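Enoyl-CoA hydratase, EchA12_1 (Mycobacterium marinum M, PDB 3QRE) probably hydrates the double bond of enoyl-CoA thioesters in fatty acid metabolism, as a trimeric member of the crotonase-like enoyl-CoA hydratase/isomerase family. Local coordinates at residues 145-148 with 149-153; 222-225 with 226-230; 241-244 with 245-249. All coordinates share one frame; numbering follows the deposited sequence.

How the contacts relate
The three contacts are local: each is a run of nine residues in which neighbouring turns of one helix meet, so none closes a long loop, and they follow in series without nesting or crossing. Contact 1 comes first, near the chain's centre, on helix 144-151 and the turn into strand 154-158. Contact 2 follows on helix 221-235, against the larger sheet, its nearest atoms about 7 Å from contact 1. Contact 3 lies on the next helix, 238-249. It returns to contact 1 through a salt bridge, Lys245 NZ to Asp153 OD2 at 2.7 Å, tying helix 238-249 to the residues just after helix 144-151.

Contact 1: residues 145-148 with 149-153; sequences GLTQ and ALMCD
Residues 145-148 and 149-153 follow one another without a break along helix 144-151 and just beyond it, and Gly145 and Leu146 open the contact by giving their carbonyls to Ala149 and Leu150 one turn on. Ala149 N bonds to Gly145 O at 3.1 Å, and Leu150 N to Leu146 O at 2.9 Å. Met151 N is divided between two weak bonds, to Thr147 O at 3.0 Å and to Gln148 O at 3.3 Å, while Cys152 N turns back to Ala149 O.

Over this backbone the side chains pair by turns. Leu146 and Leu150 lie at an oblique angle to each other, CD1 of Leu146 coming within 3.9 Å of CG of Leu150; a chi1 of 177° puts CG of Leu146 beside the carbonyl carbon, where CG and its CD1 methyl meet Leu150. Leu150 CG in turn sits 3.2 Å from Leu146 O, close to the carbonyl oxygen that accepts its own N-H. Thr147 and Met151 run side by side and point the same way, and the Met151 chain, bent at chi2 (-56°), doubles back until CE rests 3.9 Å from the Thr147 methyl CG2. CG of the same methionine passes Thr147 O on the way.

All of this is buried. Thr147, Leu150 and Met151 face helix 178-185 through Ile178, Leu185 and Ile181, whereas Ala149 and Cys152 lie on strand 133-137 at Ile137, Val133 and Ala135. Leu146 and Ala149 also touch Cys141 of strand 141-142, so the helix is wedged between another helix and strands of both sheets.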
loop_
_atom_site.group_PDB
_atom_site.type_symbol
_atom_site.label_atom_id
_atom_site.label_comp_id
_atom_site.label_asym_id
_atom_site.label_seq_id
_atom_site.Cartn_x
_atom_site.Cartn_y
_atom_site.Cartn_z
ATOM N N GLY A 145 12.300 16.527 8.913
ATOM C CA GLY A 145 12.724 16.453 7.526
ATOM C C GLY A 145 12.088 15.316 6.722
ATOM O O GLY A 145 11.794 15.481 5.527
ATOM N N LEU A 146 11.882 14.163 7.360
ATOM C CA LEU A 146 11.149 13.069 6.726
ATOM C C LEU A 146 9.658 13.442 6.579
ATOM O O LEU A 146 9.052 13.248 5.529
ATOM C CB LEU A 146 11.315 11.772 7.529
ATOM C CG LEU A 146 10.526 10.584 6.981
ATOM C CD1 LEU A 146 11.033 10.169 5.586
ATOM C CD2 LEU A 146 10.595 9.400 7.966
ATOM N N THR A 147 9.076 13.996 7.636
ATOM C CA THR A 147 7.694 14.454 7.552
ATOM C C THR A 147 7.477 15.435 6.396
ATOM O O THR A 147 6.569 15.225 5.576
ATOM C CB THR A 147 7.206 15.011 8.889
ATOM O OG1 THR A 147 7.431 14.017 9.884
ATOM C CG2 THR A 147 5.712 15.320 8.842
ATOM N N GLN A 148 8.313 16.471 6.299
ATOM C CA GLN A 148 8.178 17.428 5.207
ATOM C C GLN A 148 8.340 16.810 3.809
ATOM O O GLN A 148 7.605 17.191 2.898
ATOM C CB GLN A 148 9.143 18.610 5.340
ATOM C CG GLN A 148 8.504 19.856 5.961
ATOM C CD GLN A 148 7.301 20.454 5.184
ATOM O OE1 GLN A 148 6.891 20.013 4.085
ATOM N NE2 GLN A 148 6.724 21.467 5.788
ATOM N N ALA A 149 9.310 15.901 3.651
ATOM C CA ALA A 149 9.536 15.202 2.381
ATOM C C ALA A 149 8.295 14.437 2.001
ATOM O O ALA A 149 7.840 14.540 0.869
ATOM C CB ALA A 149 10.753 14.257 2.460
ATOM N N LEU A 150 7.714 13.720 2.975
ATOM C CA LEU A 150 6.553 12.865 2.714
ATOM C C LEU A 150 5.285 13.641 2.439
ATOM O O LEU A 150 4.357 13.089 1.843
ATOM C CB LEU A 150 6.328 11.883 3.869
ATOM C CG LEU A 150 7.434 10.863 4.179
ATOM C CD1 LEU A 150 6.922 9.863 5.201
ATOM C CD2 LEU A 150 7.932 10.131 2.916
ATOM N N MET A 151 5.240 14.916 2.850
ATOM C CA MET A 151 4.083 15.792 2.539
ATOM C C MET A 151 4.110 16.266 1.076
ATOM O O MET A 151 3.075 16.700 0.512
ATOM C CB MET A 151 3.979 17.012 3.497
ATOM C CG MET A 151 3.684 16.642 4.933
ATOM S SD MET A 151 2.160 15.631 5.131
ATOM C CE MET A 151 2.334 15.330 6.918
ATOM N N CYS A 152 5.287 16.176 0.469
ATOM C CA CYS A 152 5.436 16.552 -0.921
ATOM C C CYS A 152 4.706 15.577 -1.850
ATOM O O CYS A 152 4.411 14.447 -1.483
ATOM C CB CYS A 152 6.927 16.686 -1.291
ATOM S SG CYS A 152 7.751 18.002 -0.360
ATOM N N ASP A 153 4.402 16.032 -3.057
ATOM C CA ASP A 153 3.680 15.199 -4.020
ATOM C C ASP A 153 4.530 14.030 -4.493
ATOM O O ASP A 153 4.061 12.895 -4.545
ATOM C CB ASP A 153 3.230 16.069 -5.198
ATOM C CG ASP A 153 2.260 17.139 -4.759
ATOM O OD1 ASP A 153 1.092 16.811 -4.609
ATOM O OD2 ASP A 153 2.630 18.299 -4.516
#

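Contact 2: residues 222-225 with 226-230; sequences MPRA and LEYAE
Glu227 N donates to Pro223 O at 2.8 Å, one of four bonds of regular alpha-helical spacing that join residues 222-225 to 226-230 in helix 221-235, which lies on the larger sheet of this crotonase-like fold. At the edge of the helix's exposed side, Arg224 and the exposed Glu227 form an i to i+3 salt bridge. Arg224 reaches it by a bend at chi2 (75°), which swings the guanidinium along the helix, while Glu227 stays extended beyond CG. Arg224 NE is taken up by a second carboxylate, Glu214, so two anions probably hold the group against rotation. Tyr228 follows Arg224 one turn on; its ring is edge-to-face with Phe156, and its OH is hydrogen-bonded to Asp193 OD1 of the second subunit.

Elsewhere on the helix, Leu226 lays CG 3.2 Å from Met222 O, and its CD1 stands 4.4 Å from Met222 CE, a loose touch between side chains that both pack on the strands beneath.

Arg224 NH1 lies 2.9 Å from Glu227 OE1, but the two flat groups stand 78° apart: the nitrogen meets OE1 from above the carboxylate plane, and its N-H points only roughly there, at 135°.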
loop_
_atom_site.group_PDB
_atom_site.type_symbol
_atom_site.label_atom_id
_atom_site.label_comp_id
_atom_site.label_asym_id
_atom_site.label_seq_id
_atom_site.Cartn_x
_atom_site.Cartn_y
_atom_site.Cartn_z
ATOM N N MET A 222 19.194 16.721 -9.161
ATOM C CA MET A 222 18.502 17.939 -9.569
ATOM C C MET A 222 18.097 17.967 -11.055
ATOM O O MET A 222 16.977 18.370 -11.356
ATOM C CB MET A 222 19.289 19.192 -9.171
ATOM C CG MET A 222 19.286 19.441 -7.660
ATOM S SD MET A 222 17.600 19.702 -7.030
ATOM C CE MET A 222 17.191 21.267 -7.808
ATOM N N PRO A 223 18.988 17.543 -11.982
ATOM C CA PRO A 223 18.544 17.487 -13.385
ATOM C C PRO A 223 17.262 16.651 -13.600
ATOM O O PRO A 223 16.341 17.091 -14.323
ATOM C CB PRO A 223 19.760 16.888 -14.112
ATOM C CG PRO A 223 20.928 17.442 -13.351
ATOM C CD PRO A 223 20.469 17.500 -11.889
ATOM N N ARG A 224 17.204 15.493 -12.938
ATOM C CA ARG A 224 16.047 14.595 -12.974
ATOM C C ARG A 224 14.779 15.184 -12.317
ATOM O O ARG A 224 13.690 15.135 -12.904
ATOM C CB ARG A 224 16.411 13.244 -12.354
ATOM C CG ARG A 224 15.296 12.224 -12.390
ATOM C CD ARG A 224 15.069 11.607 -13.792
ATOM N NE ARG A 224 13.866 10.777 -13.762
ATOM C CZ ARG A 224 12.710 11.087 -14.353
ATOM N NH1 ARG A 224 12.595 12.202 -15.073
ATOM N NH2 ARG A 224 11.664 10.264 -14.239
ATOM N N ALA A 225 14.921 15.752 -11.120
ATOM C CA ALA A 225 13.789 16.394 -10.452
ATOM C C ALA A 225 13.244 17.551 -11.301
ATOM O O ALA A 225 12.025 17.720 -11.412
ATOM C CB ALA A 225 14.174 16.879 -9.040
ATOM N N LEU A 226 14.150 18.326 -11.914
ATOM C CA LEU A 226 13.748 19.432 -12.807
ATOM C C LEU A 226 13.180 18.979 -14.144
ATOM O O LEU A 226 12.309 19.644 -14.690
ATOM C CB LEU A 226 14.901 20.406 -13.070
ATOM C CG LEU A 226 15.410 21.115 -11.834
ATOM C CD1 LEU A 226 16.789 21.736 -12.152
ATOM C CD2 LEU A 226 14.391 22.142 -11.323
ATOM N N GLU A 227 13.703 17.880 -14.683
ATOM C CA GLU A 227 13.204 17.308 -15.941
ATOM C C GLU A 227 11.741 16.928 -15.717
ATOM O O GLU A 227 10.840 17.425 -16.395
ATOM C CB GLU A 227 14.033 16.075 -16.338
ATOM C CG GLU A 227 13.542 15.312 -17.585
ATOM C CD GLU A 227 14.187 13.911 -17.752
ATOM O OE1 GLU A 227 14.676 13.326 -16.763
ATOM O OE2 GLU A 227 14.194 13.388 -18.887
ATOM N N TYR A 228 11.532 16.080 -14.715
ATOM C CA TYR A 228 10.206 15.621 -14.296
ATOM C C TYR A 228 9.238 16.773 -14.041
ATOM O O TYR A 228 8.114 16.751 -14.529
ATOM C CB TYR A 228 10.336 14.705 -13.068
ATOM C CG TYR A 228 9.027 14.101 -12.624
ATOM C CD1 TYR A 228 8.497 13.003 -13.275
ATOM C CD2 TYR A 228 8.318 14.649 -11.556
ATOM C CE1 TYR A 228 7.299 12.458 -12.878
ATOM C CE2 TYR A 228 7.135 14.115 -11.145
ATOM C CZ TYR A 228 6.618 13.020 -11.806
ATOM O OH TYR A 228 5.418 12.496 -11.392
ATOM N N ALA A 229 9.697 17.788 -13.308
ATOM C CA ALA A 229 8.887 18.983 -12.985
ATOM C C ALA A 229 8.442 19.820 -14.200
ATOM O O ALA A 229 7.287 20.249 -14.276
ATOM C CB ALA A 229 9.594 19.851 -11.974
ATOM N N GLU A 230 9.346 20.074 -15.138
ATOM C CA GLU A 230 8.958 20.736 -16.387
ATOM C C GLU A 230 8.140 19.813 -17.291
ATOM O O GLU A 230 7.256 20.281 -18.004
ATOM C CB GLU A 230 10.178 21.338 -17.106
ATOM C CG GLU A 230 10.423 22.824 -16.715
ATOM C CD GLU A 230 11.862 23.275 -16.924
ATOM O OE1 GLU A 230 12.487 23.815 -15.961
ATOM O OE2 GLU A 230 12.364 23.090 -18.067
#

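Contact 3: residues 241-244 with 245-249; sequences MAVI and KRQVY
Ile244 lays its CG2 methyl alongside Val248, CG2 to CG2 at 4.2 Å, the two branched side chains running side by side one turn apart. The torsion of Ile244 (chi1 -73°) sets CG2 anti to the backbone N and next to the carbonyl carbon, where it can lie beside Val248 CG2. Val248 CG2 also rests 3.3 Å from Ile244 O, the carbonyl that accepts Val248 N at 2.8 Å, so one methyl packs beside the very bond that joins the turns.

The same scheme repeats a residue earlier. Val243 CG1 and Gln247 CG meet at 4.1 Å, their chains again pointing the same way, and Gln247 CG lies 3.2 Å from Val243 O. The bond from Gln247 N to Val243 O measures 2.6 Å. Lys245 N and Arg246 N complete the run, bonding to Met241 O and Ala242 O.

Lys245 looks elsewhere for its partners. Its chain passes Met241 O near CB and CG and then bends at chi3 (84°), carrying the ammonium away from residues 241-244 to the core. There NZ is gripped three ways, by the carboxylate of Asp153 and the carbonyls of Val126 and Lys131, which would satisfy and probably stabilise a buried charge.

A second subunit of the trimer meets the helix along its length: Val243 packs on Arg169, Gln247 on Leu172 and Val248 on Trp188 of that copy, and Tyr249 sets its ring edge-to-face with the same tryptophan. A late helix that joins its own core by a buried lysine and a neighbouring subunit by a flank of Val243, Gln247, Val248 and Tyr249 is consistent with the C-terminal helical region through which crotonase-fold enzymes form trimers.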
loop_
_atom_site.group_PDB
_atom_site.type_symbol
_atom_site.label_atom_id
_atom_site.label_comp_id
_atom_site.label_asym_id
_atom_site.label_seq_id
_atom_site.Cartn_x
_atom_site.Cartn_y
_atom_site.Cartn_z
ATOM N N MET A 241 -3.675 20.316 -12.420
ATOM C CA MET A 241 -2.858 19.951 -11.252
ATOM C C MET A 241 -3.630 20.169 -9.930
ATOM O O MET A 241 -3.628 19.303 -9.064
ATOM C CB MET A 241 -1.558 20.757 -11.241
ATOM C CG MET A 241 -0.533 20.348 -12.276
ATOM S SD MET A 241 0.899 21.445 -12.305
ATOM C CE MET A 241 1.924 20.526 -13.426
ATOM N N ALA A 242 -4.312 21.310 -9.797
ATOM C CA ALA A 242 -5.033 21.667 -8.562
ATOM C C ALA A 242 -6.118 20.658 -8.284
ATOM O O ALA A 242 -6.335 20.274 -7.137
ATOM C CB ALA A 242 -5.665 23.059 -8.675
ATOM N N VAL A 243 -6.782 20.240 -9.359
ATOM C CA VAL A 243 -7.868 19.281 -9.308
ATOM C C VAL A 243 -7.349 17.924 -8.881
ATOM O O VAL A 243 -7.934 17.254 -7.994
ATOM C CB VAL A 243 -8.550 19.192 -10.705
ATOM C CG1 VAL A 243 -9.209 17.870 -10.929
ATOM C CG2 VAL A 243 -9.537 20.311 -10.838
ATOM N N ILE A 244 -6.234 17.532 -9.494
ATOM C CA ILE A 244 -5.598 16.264 -9.161
ATOM C C ILE A 244 -5.245 16.213 -7.668
ATOM O O ILE A 244 -5.625 15.253 -6.981
ATOM C CB ILE A 244 -4.384 15.979 -10.087
ATOM C CG1 ILE A 244 -4.895 15.607 -11.485
ATOM C CG2 ILE A 244 -3.475 14.877 -9.504
ATOM C CD1 ILE A 244 -3.866 15.752 -12.600
ATOM N N LYS A 245 -4.552 17.241 -7.158
ATOM C CA LYS A 245 -4.158 17.231 -5.724
ATOM C C LYS A 245 -5.405 17.160 -4.830
ATOM O O LYS A 245 -5.480 16.337 -3.934
ATOM C CB LYS A 245 -3.252 18.422 -5.339
ATOM C CG LYS A 245 -1.792 18.190 -5.657
ATOM C CD LYS A 245 -0.879 19.356 -5.239
ATOM C CE LYS A 245 -0.485 19.242 -3.758
ATOM N NZ LYS A 245 0.754 20.017 -3.494
ATOM N N ARG A 246 -6.394 17.999 -5.114
ATOM C CA ARG A 246 -7.621 17.982 -4.361
ATOM C C ARG A 246 -8.339 16.627 -4.487
ATOM O O ARG A 246 -8.823 16.079 -3.490
ATOM C CB ARG A 246 -8.487 19.168 -4.788
ATOM C CG ARG A 246 -9.853 19.233 -4.175
ATOM C CD ARG A 246 -9.851 19.725 -2.725
ATOM N NE ARG A 246 -11.194 19.602 -2.144
ATOM C CZ ARG A 246 -11.437 19.478 -0.838
ATOM N NH1 ARG A 246 -10.430 19.452 0.037
ATOM N NH2 ARG A 246 -12.694 19.376 -0.405
ATOM N N GLN A 247 -8.364 16.047 -5.686
ATOM C CA GLN A 247 -9.041 14.744 -5.833
ATOM C C GLN A 247 -8.329 13.595 -5.132
ATOM O O GLN A 247 -8.993 12.709 -4.565
ATOM C CB GLN A 247 -9.339 14.379 -7.295
ATOM C CG GLN A 247 -10.412 15.242 -7.954
ATOM C CD GLN A 247 -11.760 15.200 -7.239
ATOM O OE1 GLN A 247 -12.265 16.228 -6.780
ATOM N NE2 GLN A 247 -12.348 14.014 -7.143
ATOM N N VAL A 248 -6.995 13.603 -5.171
ATOM C CA VAL A 248 -6.216 12.510 -4.588
ATOM C C VAL A 248 -6.266 12.536 -3.060
ATOM O O VAL A 248 -6.630 11.539 -2.453
ATOM C CB VAL A 248 -4.768 12.442 -5.151
ATOM C CG1 VAL A 248 -3.929 11.402 -4.433
ATOM C CG2 VAL A 248 -4.799 12.125 -6.670
ATOM N N TYR A 249 -5.925 13.666 -2.447
ATOM C CA TYR A 249 -5.949 13.785 -0.983
ATOM C C TYR A 249 -7.388 13.759 -0.442
ATOM O O TYR A 249 -7.669 13.136 0.583
ATOM C CB TYR A 249 -5.193 15.047 -0.530
ATOM C CG TYR A 249 -3.680 14.953 -0.724
ATOM C CD1 TYR A 249 -2.894 14.138 0.104
ATOM C CD2 TYR A 249 -3.027 15.683 -1.738
ATOM C CE1 TYR A 249 -1.474 14.044 -0.071
ATOM C CE2 TYR A 249 -1.645 15.610 -1.910
ATOM C CZ TYR A 249 -0.871 14.776 -1.077
ATOM O OH TYR A 249 0.500 14.715 -1.240
#